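Local atomic coordinates of DNA binding protein (Mycobacterium tuberculosis, PDB entry 4NB5), a protein that represses the genes of the MmpS-MmpL transport systems, and controls its own expression, by binding directly to their promoter regions as a MarR-type homodimer. Residues B[80-85]-B[89-94]; B[40-45]-B[54-59]; B[103-108]-B[152-157]. All blocks are in the same frame, centred on the assembly; numbering follows the deposited sequence. Where two conformers were deposited one is given.

Contact 1 of 3, residues B[80-85]-B[89-94]; sequences IERLAV and RRTYFR
R82 and F93 run alongside each other in the same direction on one face of the antiparallel pair formed by strands 80-83 and 92-95, as a non-hydrogen-bonded pair. The CG of R82 is anti to its backbone N (chi1 -170°) and the chain then bends at chi3, which brings the guanidinium beside the edge atoms CE1 and CZ of the phenyl ring: NH1 stands 3.5 Å from CZ of F93. The two planes are steeply inclined, 69° apart, and CE1 of the ring sits over one guanidinium face, so the meeting is not a flat stack. T91 CG2 touches the same NH1, and I80 reaches F93 through its outermost methyl, CD1 to CD1 at 4.2 Å. Helix 64-77 and L56 of helix 53-59 also pack on this face.

The other face carries E81 with R94 and L83 with Y92, both hydrogen-bonded pairs. E81 and R94 also lie abreast, but OE2 of E81 stays 3.7 Å from NE of R94, a long salt bridge with the carboxylate and guanidinium planes at a steep angle. Stronger partners lie elsewhere: E81 OE2 accepts a bond from Q22 of the second subunit, while R94 pairs with E49 and with E18 of that subunit. L83 CD1 rests against the aliphatic CD of R94 at 3.8 Å.

Four backbone bonds fix the register. L83 N to Y92 O is nearly straight at the hydrogen (2.8 Å, 172°), although the donor stands above the carbonyl plane. Past the paired residues the two segments spread apart, and a water accepts from V85 N and lies close to R90 O. This is the beta hairpin, or wing, of the winged helix-turn-helix domain of MarR regulators.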
loop_
_atom_site.group_PDB
_atom_site.type_symbol
_atom_site.label_atom_id
_atom_site.label_comp_id
_atom_site.label_asym_id
_atom_site.label_seq_id
_atom_site.Cartn_x
_atom_site.Cartn_y
_atom_site.Cartn_z
ATOM N N ILE B 80 9.683 0.749 5.316
ATOM C CA ILE B 80 10.682 1.801 5.161
ATOM C C ILE B 80 10.357 2.728 4.002
ATOM O O ILE B 80 9.476 2.448 3.192
ATOM C CB ILE B 80 12.110 1.224 4.981
ATOM C CG1 ILE B 80 12.320 0.687 3.561
ATOM C CG2 ILE B 80 12.382 0.160 6.036
ATOM C CD1 ILE B 80 13.757 0.203 3.292
ATOM N N GLU B 81 11.069 3.849 3.953
ATOM C CA GLU B 81 10.854 4.848 2.918
ATOM C C GLU B 81 12.175 5.298 2.326
ATOM O O GLU B 81 13.220 5.267 2.982
ATOM C CB GLU B 81 10.114 6.055 3.480
ATOM C CG GLU B 81 10.846 6.762 4.598
ATOM C CD GLU B 81 9.949 7.693 5.390
ATOM O OE1 GLU B 81 8.723 7.670 5.168
ATOM O OE2 GLU B 81 10.473 8.445 6.238
ATOM N N ARG B 82 12.101 5.705 1.067
ATOM C CA ARG B 82 13.208 6.318 0.365
ATOM C C ARG B 82 13.165 7.814 0.639
ATOM O O ARG B 82 12.088 8.414 0.685
ATOM C CB ARG B 82 13.047 6.044 -1.130
ATOM C CG ARG B 82 14.242 6.403 -1.995
ATOM C CD ARG B 82 13.955 6.080 -3.458
ATOM N NE ARG B 82 13.583 4.677 -3.640
ATOM C CZ ARG B 82 14.450 3.686 -3.826
ATOM N NH1 ARG B 82 15.755 3.932 -3.859
ATOM N NH2 ARG B 82 14.015 2.442 -3.981
ATOM N N LEU B 83 14.332 8.411 0.850
ATOM C CA LEU B 83 14.438 9.852 0.988
ATOM C C LEU B 83 15.546 10.362 0.076
ATOM O O LEU B 83 16.460 9.620 -0.290
ATOM C CB LEU B 83 14.726 10.234 2.436
ATOM C CG LEU B 83 13.580 10.041 3.430
ATOM C CD1 LEU B 83 14.002 10.521 4.809
ATOM C CD2 LEU B 83 12.330 10.782 2.979
ATOM N N ALA B 84 15.446 11.631 -0.300
ATOM C CA ALA B 84 16.439 12.256 -1.162
ATOM C C ALA B 84 16.511 13.744 -0.853
ATOM O O ALA B 84 15.532 14.337 -0.397
ATOM C CB ALA B 84 16.087 12.030 -2.627
ATOM N N VAL B 85 17.682 14.330 -1.093
ATOM C CA VAL B 85 17.915 15.752 -0.855
ATOM C C VAL B 85 18.441 16.385 -2.139
ATOM O O VAL B 85 19.352 15.857 -2.770
ATOM C CB VAL B 85 18.940 15.977 0.283
ATOM C CG1 VAL B 85 19.004 17.444 0.662
ATOM C CG2 VAL B 85 18.580 15.132 1.500
ATOM N N ARG B 89 23.050 13.653 -3.924
ATOM C CA ARG B 89 22.599 12.682 -4.920
ATOM C C ARG B 89 22.797 11.240 -4.449
ATOM O O ARG B 89 22.689 10.293 -5.229
ATOM C CB ARG B 89 23.255 12.946 -6.279
ATOM C CG ARG B 89 24.546 12.206 -6.575
ATOM C CD ARG B 89 24.989 12.543 -7.995
ATOM N NE ARG B 89 26.293 11.989 -8.350
ATOM C CZ ARG B 89 27.457 12.588 -8.118
ATOM N NH1 ARG B 89 27.501 13.767 -7.509
ATOM N NH2 ARG B 89 28.586 12.001 -8.490
ATOM N N ARG B 90 23.059 11.086 -3.157
ATOM C CA ARG B 90 23.021 9.778 -2.520
ATOM C C ARG B 90 21.568 9.385 -2.267
ATOM O O ARG B 90 20.702 10.245 -2.097
ATOM C CB ARG B 90 23.793 9.805 -1.199
ATOM C CG ARG B 90 25.307 9.761 -1.366
ATOM C CD ARG B 90 26.023 10.118 -0.076
ATOM N NE ARG B 90 25.858 11.529 0.260
ATOM C CZ ARG B 90 26.364 12.106 1.345
ATOM N NH1 ARG B 90 27.074 11.395 2.213
ATOM N NH2 ARG B 90 26.161 13.399 1.564
ATOM N N THR B 91 21.305 8.082 -2.264
ATOM C CA THR B 91 19.996 7.555 -1.898
ATOM C C THR B 91 19.972 7.267 -0.398
ATOM O O THR B 91 20.873 6.611 0.117
ATOM C CB THR B 91 19.690 6.251 -2.656
ATOM O OG1 THR B 91 19.693 6.499 -4.068
ATOM C CG2 THR B 91 18.332 5.691 -2.246
ATOM N N TYR B 92 18.960 7.772 0.301
ATOM C CA TYR B 92 18.802 7.487 1.728
ATOM C C TYR B 92 17.557 6.648 1.984
ATOM O O TYR B 92 16.572 6.737 1.252
ATOM C CB TYR B 92 18.690 8.773 2.539
ATOM C CG TYR B 92 19.934 9.618 2.518
ATOM C CD1 TYR B 92 20.962 9.394 3.422
ATOM C CD2 TYR B 92 20.078 10.645 1.597
ATOM C CE1 TYR B 92 22.102 10.171 3.408
ATOM C CE2 TYR B 92 21.215 11.426 1.574
ATOM C CZ TYR B 92 22.223 11.185 2.481
ATOM O OH TYR B 92 23.358 11.964 2.458
ATOM N N PHE B 93 17.607 5.837 3.036
ATOM C CA PHE B 93 16.428 5.114 3.493
ATOM C C PHE B 93 16.242 5.356 4.971
ATOM O O PHE B 93 17.191 5.663 5.697
ATOM C CB PHE B 93 16.556 3.611 3.245
ATOM C CG PHE B 93 16.675 3.247 1.802
ATOM C CD1 PHE B 93 15.555 3.203 0.988
ATOM C CD2 PHE B 93 17.911 2.963 1.252
ATOM C CE1 PHE B 93 15.670 2.867 -0.350
ATOM C CE2 PHE B 93 18.031 2.634 -0.082
ATOM C CZ PHE B 93 16.911 2.584 -0.883
ATOM N N ARG B 94 15.003 5.183 5.400
ATOM C CA ARG B 94 14.651 5.388 6.777
ATOM C C ARG B 94 13.444 4.522 7.134
ATOM O O ARG B 94 12.605 4.297 6.329
ATOM C CB ARG B 94 14.194 6.804 6.869
ATOM C CG ARG B 94 14.304 7.459 8.131
ATOM C CD ARG B 94 13.345 8.621 8.057
ATOM N NE ARG B 94 12.656 8.225 9.167
ATOM C CZ ARG B 94 12.912 8.641 10.355
ATOM N NH1 ARG B 94 13.728 9.596 10.601
ATOM N NH2 ARG B 94 12.285 8.064 11.268
HETATM O O HOH W 1 19.670 12.488 -2.108
#

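Contact 2 of 3, residues B[40-45]-B[54-59]; sequences LGWLLV and EELATA
W42 has its CG anti to the backbone N (chi1 -177°), which sends the indole toward helix 53-59, so that one face meets A59 and the pyrrole end meets L56. The methyl of A59 lies over the six-membered ring, 22° off the normal: CB is 3.5 Å from CZ2 of W42, displaced toward the rim, in a CH-pi contact. L56 brings its CD2 branch to W42 CD1 at 3.4 Å, approaching the ring obliquely. The same methyl also meets CD2 of L43 at 4.2 Å, where the two leucine side chains cross at about a right angle.

These few side chains bridge helices 34-45 and 53-59, whose local axes are 11.4 Å apart and inclined at 112°. The wide spacing leaves the indole to span much of the gap. Its NE1 is hydrogen-bonded to Q51, on the short strand that leads into helix 53-59, while L56 packs further on F93 and I67. Helix 53-59 opens the probable helix-turn-helix, residues 53-76, and this contact seats it on helix 34-45.

No hydrogen bond or salt bridge joins the two segments. Their attachment is entirely apolar, and therefore rests on shape and on the angle of the indole, its NE1 bond to Q51 probably limiting how the ring can turn.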
loop_
_atom_site.group_PDB
_atom_site.type_symbol
_atom_site.label_atom_id
_atom_site.label_comp_id
_atom_site.label_asym_id
_atom_site.label_seq_id
_atom_site.Cartn_x
_atom_site.Cartn_y
_atom_site.Cartn_z
ATOM N N LEU B 40 16.003 -4.478 7.860
ATOM C CA LEU B 40 14.924 -3.962 8.688
ATOM C C LEU B 40 15.410 -3.803 10.126
ATOM O O LEU B 40 15.161 -2.787 10.765
ATOM C CB LEU B 40 13.709 -4.882 8.627
ATOM C CG LEU B 40 12.510 -4.458 9.482
ATOM C CD1 LEU B 40 12.051 -3.048 9.147
ATOM C CD2 LEU B 40 11.359 -5.433 9.328
ATOM N N GLY B 41 16.114 -4.809 10.634
ATOM C CA GLY B 41 16.663 -4.727 11.974
ATOM C C GLY B 41 17.592 -3.533 12.151
ATOM O O GLY B 41 17.503 -2.805 13.139
ATOM N N TRP B 42 18.492 -3.334 11.197
ATOM C CA TRP B 42 19.401 -2.202 11.244
ATOM C C TRP B 42 18.635 -0.874 11.281
ATOM O O TRP B 42 18.953 0.013 12.068
ATOM C CB TRP B 42 20.363 -2.229 10.052
ATOM C CG TRP B 42 21.378 -1.123 10.089
ATOM C CD1 TRP B 42 21.365 0.023 9.351
ATOM C CD2 TRP B 42 22.560 -1.064 10.903
ATOM N NE1 TRP B 42 22.464 0.793 9.655
ATOM C CE2 TRP B 42 23.205 0.150 10.602
ATOM C CE3 TRP B 42 23.128 -1.925 11.844
ATOM C CZ2 TRP B 42 24.399 0.525 11.220
ATOM C CZ3 TRP B 42 24.315 -1.543 12.459
ATOM C CH2 TRP B 42 24.932 -0.327 12.144
ATOM N N LEU B 43 17.614 -0.733 10.442
ATOM C CA LEU B 43 16.881 0.538 10.386
ATOM C C LEU B 43 16.018 0.776 11.619
ATOM O O LEU B 43 15.560 1.894 11.856
ATOM C CB LEU B 43 16.043 0.620 9.104
ATOM C CG LEU B 43 16.874 0.776 7.831
ATOM C CD1 LEU B 43 16.026 0.553 6.601
ATOM C CD2 LEU B 43 17.524 2.159 7.770
ATOM N N LEU B 44 15.809 -0.269 12.414
ATOM C CA LEU B 44 15.111 -0.151 13.686
ATOM C C LEU B 44 15.998 0.371 14.821
ATOM O O LEU B 44 15.492 0.889 15.807
ATOM C CB LEU B 44 14.541 -1.513 14.090
ATOM C CG LEU B 44 13.185 -1.800 13.457
ATOM C CD1 LEU B 44 12.951 -3.290 13.371
ATOM C CD2 LEU B 44 12.073 -1.159 14.239
ATOM N N VAL B 45 17.315 0.227 14.689
ATOM C CA VAL B 45 18.212 0.564 15.794
ATOM C C VAL B 45 19.310 1.555 15.441
ATOM O O VAL B 45 19.998 2.039 16.333
ATOM C CB VAL B 45 18.898 -0.690 16.386
ATOM C CG1 VAL B 45 17.865 -1.614 17.004
ATOM C CG2 VAL B 45 19.717 -1.410 15.328
ATOM N N GLU B 54 25.132 3.538 0.700
ATOM C CA GLU B 54 26.520 3.160 0.937
ATOM C C GLU B 54 26.734 2.756 2.395
ATOM O O GLU B 54 27.397 1.756 2.677
ATOM C CB GLU B 54 27.450 4.320 0.566
ATOM C CG GLU B 54 27.458 4.677 -0.926
ATOM C CD GLU B 54 26.144 5.271 -1.439
ATOM O OE1 GLU B 54 25.804 5.010 -2.614
ATOM O OE2 GLU B 54 25.459 6.005 -0.688
ATOM N N GLU B 55 26.160 3.533 3.311
ATOM C CA GLU B 55 26.269 3.261 4.741
ATOM C C GLU B 55 25.657 1.911 5.098
ATOM O O GLU B 55 26.190 1.175 5.935
ATOM C CB GLU B 55 25.580 4.362 5.547
ATOM C CG GLU B 55 26.369 5.655 5.634
ATOM C CD GLU B 55 25.615 6.757 6.359
ATOM O OE1 GLU B 55 24.363 6.729 6.365
ATOM O OE2 GLU B 55 26.277 7.651 6.926
ATOM N N LEU B 56 24.532 1.597 4.462
ATOM C CA LEU B 56 23.843 0.335 4.705
ATOM C C LEU B 56 24.666 -0.836 4.193
ATOM O O LEU B 56 24.812 -1.854 4.872
ATOM C CB LEU B 56 22.463 0.346 4.041
ATOM C CG LEU B 56 21.496 1.358 4.653
ATOM C CD1 LEU B 56 20.227 1.490 3.819
ATOM C CD2 LEU B 56 21.151 0.973 6.083
ATOM N N ALA B 57 25.219 -0.691 2.993
ATOM C CA ALA B 57 26.042 -1.742 2.420
ATOM C C ALA B 57 27.254 -2.005 3.308
ATOM O O ALA B 57 27.644 -3.150 3.501
ATOM C CB ALA B 57 26.483 -1.368 1.021
ATOM N N THR B 58 27.834 -0.941 3.858
ATOM C CA THR B 58 29.021 -1.069 4.699
ATOM C C THR B 58 28.699 -1.779 6.015
ATOM O O THR B 58 29.378 -2.731 6.405
ATOM C CB THR B 58 29.640 0.307 4.998
ATOM O OG1 THR B 58 30.157 0.866 3.788
ATOM C CG2 THR B 58 30.770 0.188 6.005
ATOM N N ALA B 59 27.644 -1.317 6.676
ATOM C CA ALA B 59 27.252 -1.827 7.989
ATOM C C ALA B 59 26.893 -3.310 7.946
ATOM O O ALA B 59 27.181 -4.057 8.893
ATOM C CB ALA B 59 26.071 -1.020 8.522
#

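Contact 3 of 3, residues B[103-108]-B[152-157]; sequences GERERI and DALGRY. With 2JT (1,3-dihydroxypropan-2-yl octadecanoate), chain E.
L154 points its CD1 methyl at segment 103-108 of helix 99-124, where three side chains receive it. CG of R105 lies closest, 3.6 Å from L154 CD1; CD1 of I108 meets that methyl tip to tip at 3.8 Å; and CB of E104 touches it at 3.9 Å. Only the aliphatic part of R105 takes part, because in the conformer given its extended chain carries the guanidinium onward to D116 of the fourth subunit.

Around the helix from these apolar atoms lies the glycerol head of the bound octadecanoate ester. E104 belongs to both sets: its CB packs on L154, while the bend at chi2 (-58°) turns the carboxylate toward the lipid, where ligand O06 donates to OE1 of E104 at 3.3 Å. Ligand O08 stands 2.6 Å from the backbone O of G103. The head group is also hydrogen-bonded to F77 O and, from the third subunit, to R107 NH2.

Helices 99-124 and 134-159 run almost antiparallel here, at 156° with local axes 10.9 Å apart. V150 and S151, about one turn before L154, continue the packing on E104 and I108, while toward the third subunit the backbone O of A153 accepts from Y145 OH and the ring of Y157 meets that of Y145.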
loop_
_atom_site.group_PDB
_atom_site.type_symbol
_atom_site.label_atom_id
_atom_site.label_comp_id
_atom_site.label_asym_id
_atom_site.label_seq_id
_atom_site.Cartn_x
_atom_site.Cartn_y
_atom_site.Cartn_z
ATOM N N GLY B 103 2.965 -1.319 7.994
ATOM C CA GLY B 103 3.066 -2.683 7.507
ATOM C C GLY B 103 1.729 -3.408 7.571
ATOM O O GLY B 103 1.341 -4.122 6.629
ATOM N N GLU B 104 1.015 -3.232 8.677
ATOM C CA GLU B 104 -0.296 -3.861 8.814
ATOM C C GLU B 104 -1.309 -3.303 7.822
ATOM O O GLU B 104 -2.204 -4.020 7.378
ATOM C CB GLU B 104 -0.830 -3.731 10.236
ATOM C CG GLU B 104 -0.355 -4.824 11.174
ATOM C CD GLU B 104 -0.727 -6.221 10.694
ATOM O OE1 GLU B 104 0.168 -7.087 10.679
ATOM O OE2 GLU B 104 -1.903 -6.446 10.332
ATOM N N ARG B 105 -1.198 -2.027 7.472
ATOM C CA ARG B 105 -2.075 -1.462 6.446
ATOM C C ARG B 105 -1.824 -2.124 5.095
ATOM O O ARG B 105 -2.751 -2.359 4.328
ATOM C CB ARG B 105 -1.888 0.050 6.335
ATOM C CG ARG B 105 -2.398 0.801 7.539
ATOM C CD ARG B 105 -2.013 2.258 7.470
ATOM N NE ARG B 105 -2.016 2.888 8.787
ATOM C CZ ARG B 105 -1.092 3.743 9.213
ATOM N NH1 ARG B 105 -0.078 4.087 8.432
ATOM N NH2 ARG B 105 -1.182 4.257 10.430
ATOM N N GLU B 106 -0.566 -2.426 4.798
ATOM C CA GLU B 106 -0.255 -3.118 3.561
ATOM C C GLU B 106 -0.869 -4.521 3.592
ATOM O O GLU B 106 -1.316 -5.031 2.563
ATOM C CB GLU B 106 1.252 -3.199 3.340
ATOM C CG GLU B 106 1.673 -4.139 2.221
ATOM C CD GLU B 106 1.193 -3.680 0.859
ATOM O OE1 GLU B 106 1.400 -4.419 -0.128
ATOM O OE2 GLU B 106 0.610 -2.580 0.774
ATOM N N ARG B 107 -0.905 -5.135 4.773
ATOM C CA ARG B 107 -1.544 -6.444 4.913
ATOM C C ARG B 107 -3.042 -6.386 4.628
ATOM O O ARG B 107 -3.602 -7.327 4.055
ATOM C CB ARG B 107 -1.315 -7.033 6.303
ATOM C CG ARG B 107 -0.004 -7.764 6.424
ATOM C CD ARG B 107 -0.165 -9.117 7.097
ATOM N NE ARG B 107 -1.302 -9.889 6.589
ATOM C CZ ARG B 107 -1.236 -10.817 5.637
ATOM N NH1 ARG B 107 -0.084 -11.115 5.050
ATOM N NH2 ARG B 107 -2.337 -11.454 5.267
ATOM N N ILE B 108 -3.695 -5.297 5.016
ATOM C CA ILE B 108 -5.106 -5.111 4.681
ATOM C C ILE B 108 -5.280 -5.153 3.168
ATOM O O ILE B 108 -6.180 -5.821 2.655
ATOM C CB ILE B 108 -5.649 -3.767 5.187
ATOM C CG1 ILE B 108 -5.698 -3.753 6.713
ATOM C CG2 ILE B 108 -7.035 -3.507 4.609
ATOM C CD1 ILE B 108 -6.149 -2.425 7.286
ATOM N N ASP B 152 -10.562 -1.538 11.335
ATOM C CA ASP B 152 -11.156 -0.878 12.492
ATOM C C ASP B 152 -10.128 -0.732 13.600
ATOM O O ASP B 152 -10.032 0.312 14.250
ATOM C CB ASP B 152 -12.349 -1.680 13.016
ATOM C CG ASP B 152 -12.822 -1.205 14.381
ATOM O OD1 ASP B 152 -13.592 -0.222 14.433
ATOM O OD2 ASP B 152 -12.421 -1.813 15.404
ATOM N N ALA B 153 -9.349 -1.788 13.804
ATOM C CA ALA B 153 -8.378 -1.804 14.889
ATOM C C ALA B 153 -7.272 -0.772 14.680
ATOM O O ALA B 153 -6.833 -0.125 15.630
ATOM C CB ALA B 153 -7.785 -3.192 15.042
ATOM N N LEU B 154 -6.800 -0.625 13.448
ATOM C CA LEU B 154 -5.732 0.333 13.177
ATOM C C LEU B 154 -6.262 1.764 13.310
ATOM O O LEU B 154 -5.549 2.663 13.748
ATOM C CB LEU B 154 -5.131 0.113 11.790
ATOM C CG LEU B 154 -4.293 -1.157 11.597
ATOM C CD1 LEU B 154 -3.862 -1.280 10.150
ATOM C CD2 LEU B 154 -3.063 -1.162 12.503
ATOM N N GLY B 155 -7.518 1.966 12.940
ATOM C CA GLY B 155 -8.146 3.258 13.140
ATOM C C GLY B 155 -8.134 3.617 14.611
ATOM O O GLY B 155 -7.747 4.723 14.989
ATOM N N ARG B 156 -8.557 2.670 15.442
ATOM C CA ARG B 156 -8.610 2.876 16.885
ATOM C C ARG B 156 -7.214 3.031 17.478
ATOM O O ARG B 156 -7.022 3.773 18.436
ATOM C CB ARG B 156 -9.316 1.706 17.568
ATOM C CG ARG B 156 -10.796 1.577 17.250
ATOM C CD ARG B 156 -11.618 2.649 17.955
ATOM N NE ARG B 156 -11.487 2.579 19.411
ATOM C CZ ARG B 156 -12.205 1.781 20.199
ATOM N NH1 ARG B 156 -13.120 0.965 19.687
ATOM N NH2 ARG B 156 -12.004 1.797 21.510
ATOM N N TYR B 157 -6.241 2.324 16.911
ATOM C CA TYR B 157 -4.872 2.385 17.407
ATOM C C TYR B 157 -4.301 3.801 17.270
ATOM O O TYR B 157 -3.609 4.289 18.160
ATOM C CB TYR B 157 -3.992 1.380 16.659
ATOM C CG TYR B 157 -2.621 1.223 17.260
ATOM C CD1 TYR B 157 -2.459 0.589 18.480
ATOM C CD2 TYR B 157 -1.495 1.711 16.615
ATOM C CE1 TYR B 157 -1.218 0.437 19.042
ATOM C CE2 TYR B 157 -0.235 1.567 17.179
ATOM C CZ TYR B 157 -0.113 0.924 18.392
ATOM O OH TYR B 157 1.117 0.768 18.975
HETATM C C10 2JT E . 7.153 -9.471 7.898
HETATM C C13 2JT E . 6.388 -13.327 7.018
HETATM C C15 2JT E . 4.909 -14.298 8.772
HETATM C C17 2JT E . 4.140 -16.631 8.964
HETATM C C20 2JT E . 5.703 -18.736 11.772
HETATM C C21 2JT E . 4.749 -19.172 12.801
HETATM C C22 2JT E . 5.311 -18.940 14.214
HETATM C C24 2JT E . 7.279 -19.240 15.650
HETATM O O01 2JT E . 4.342 -10.044 6.648
HETATM C C02 2JT E . 4.651 -9.109 7.331
HETATM O O03 2JT E . 4.607 -7.947 6.641
HETATM C C04 2JT E . 3.986 -6.887 6.886
HETATM C C05 2JT E . 2.764 -7.153 7.713
HETATM O O06 2JT E . 2.853 -6.517 8.924
HETATM C C07 2JT E . 3.747 -6.539 5.357
HETATM O O08 2JT E . 3.111 -5.526 5.271
HETATM C C09 2JT E . 5.716 -9.105 8.481
HETATM C C11 2JT E . 7.426 -10.984 7.954
HETATM C C12 2JT E . 6.266 -11.798 7.223
HETATM C C14 2JT E . 5.074 -14.033 7.279
HETATM C C16 2JT E . 3.820 -15.204 9.102
HETATM C C18 2JT E . 5.187 -17.072 9.862
HETATM C C19 2JT E . 5.057 -18.524 10.377
HETATM C C23 2JT E . 6.410 -19.814 14.625
HETATM C C25 2JT E . 8.543 -20.098 15.625
#

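How the contacts relate
Along the chain contact 2 closes first, contact 1 follows, and contact 3 comes last, all in series. Contacts 1 and 2 adjoin, their centres 13 Å apart, and share one apolar interior: I80 CG2 lies 3.7 Å from L43 CD1, and F93 CD2 3.8 Å from L56 CD1. Together they join the hairpin to the helices of the DNA-binding region. Contact 3 is remote, its centre about 25 Å from that of contact 1 and 26 Å from that of contact 2. Strand 92-95 leads through a short loop into helix 99-124, a covalent path by which lipid binding might be felt in the DNA-binding part.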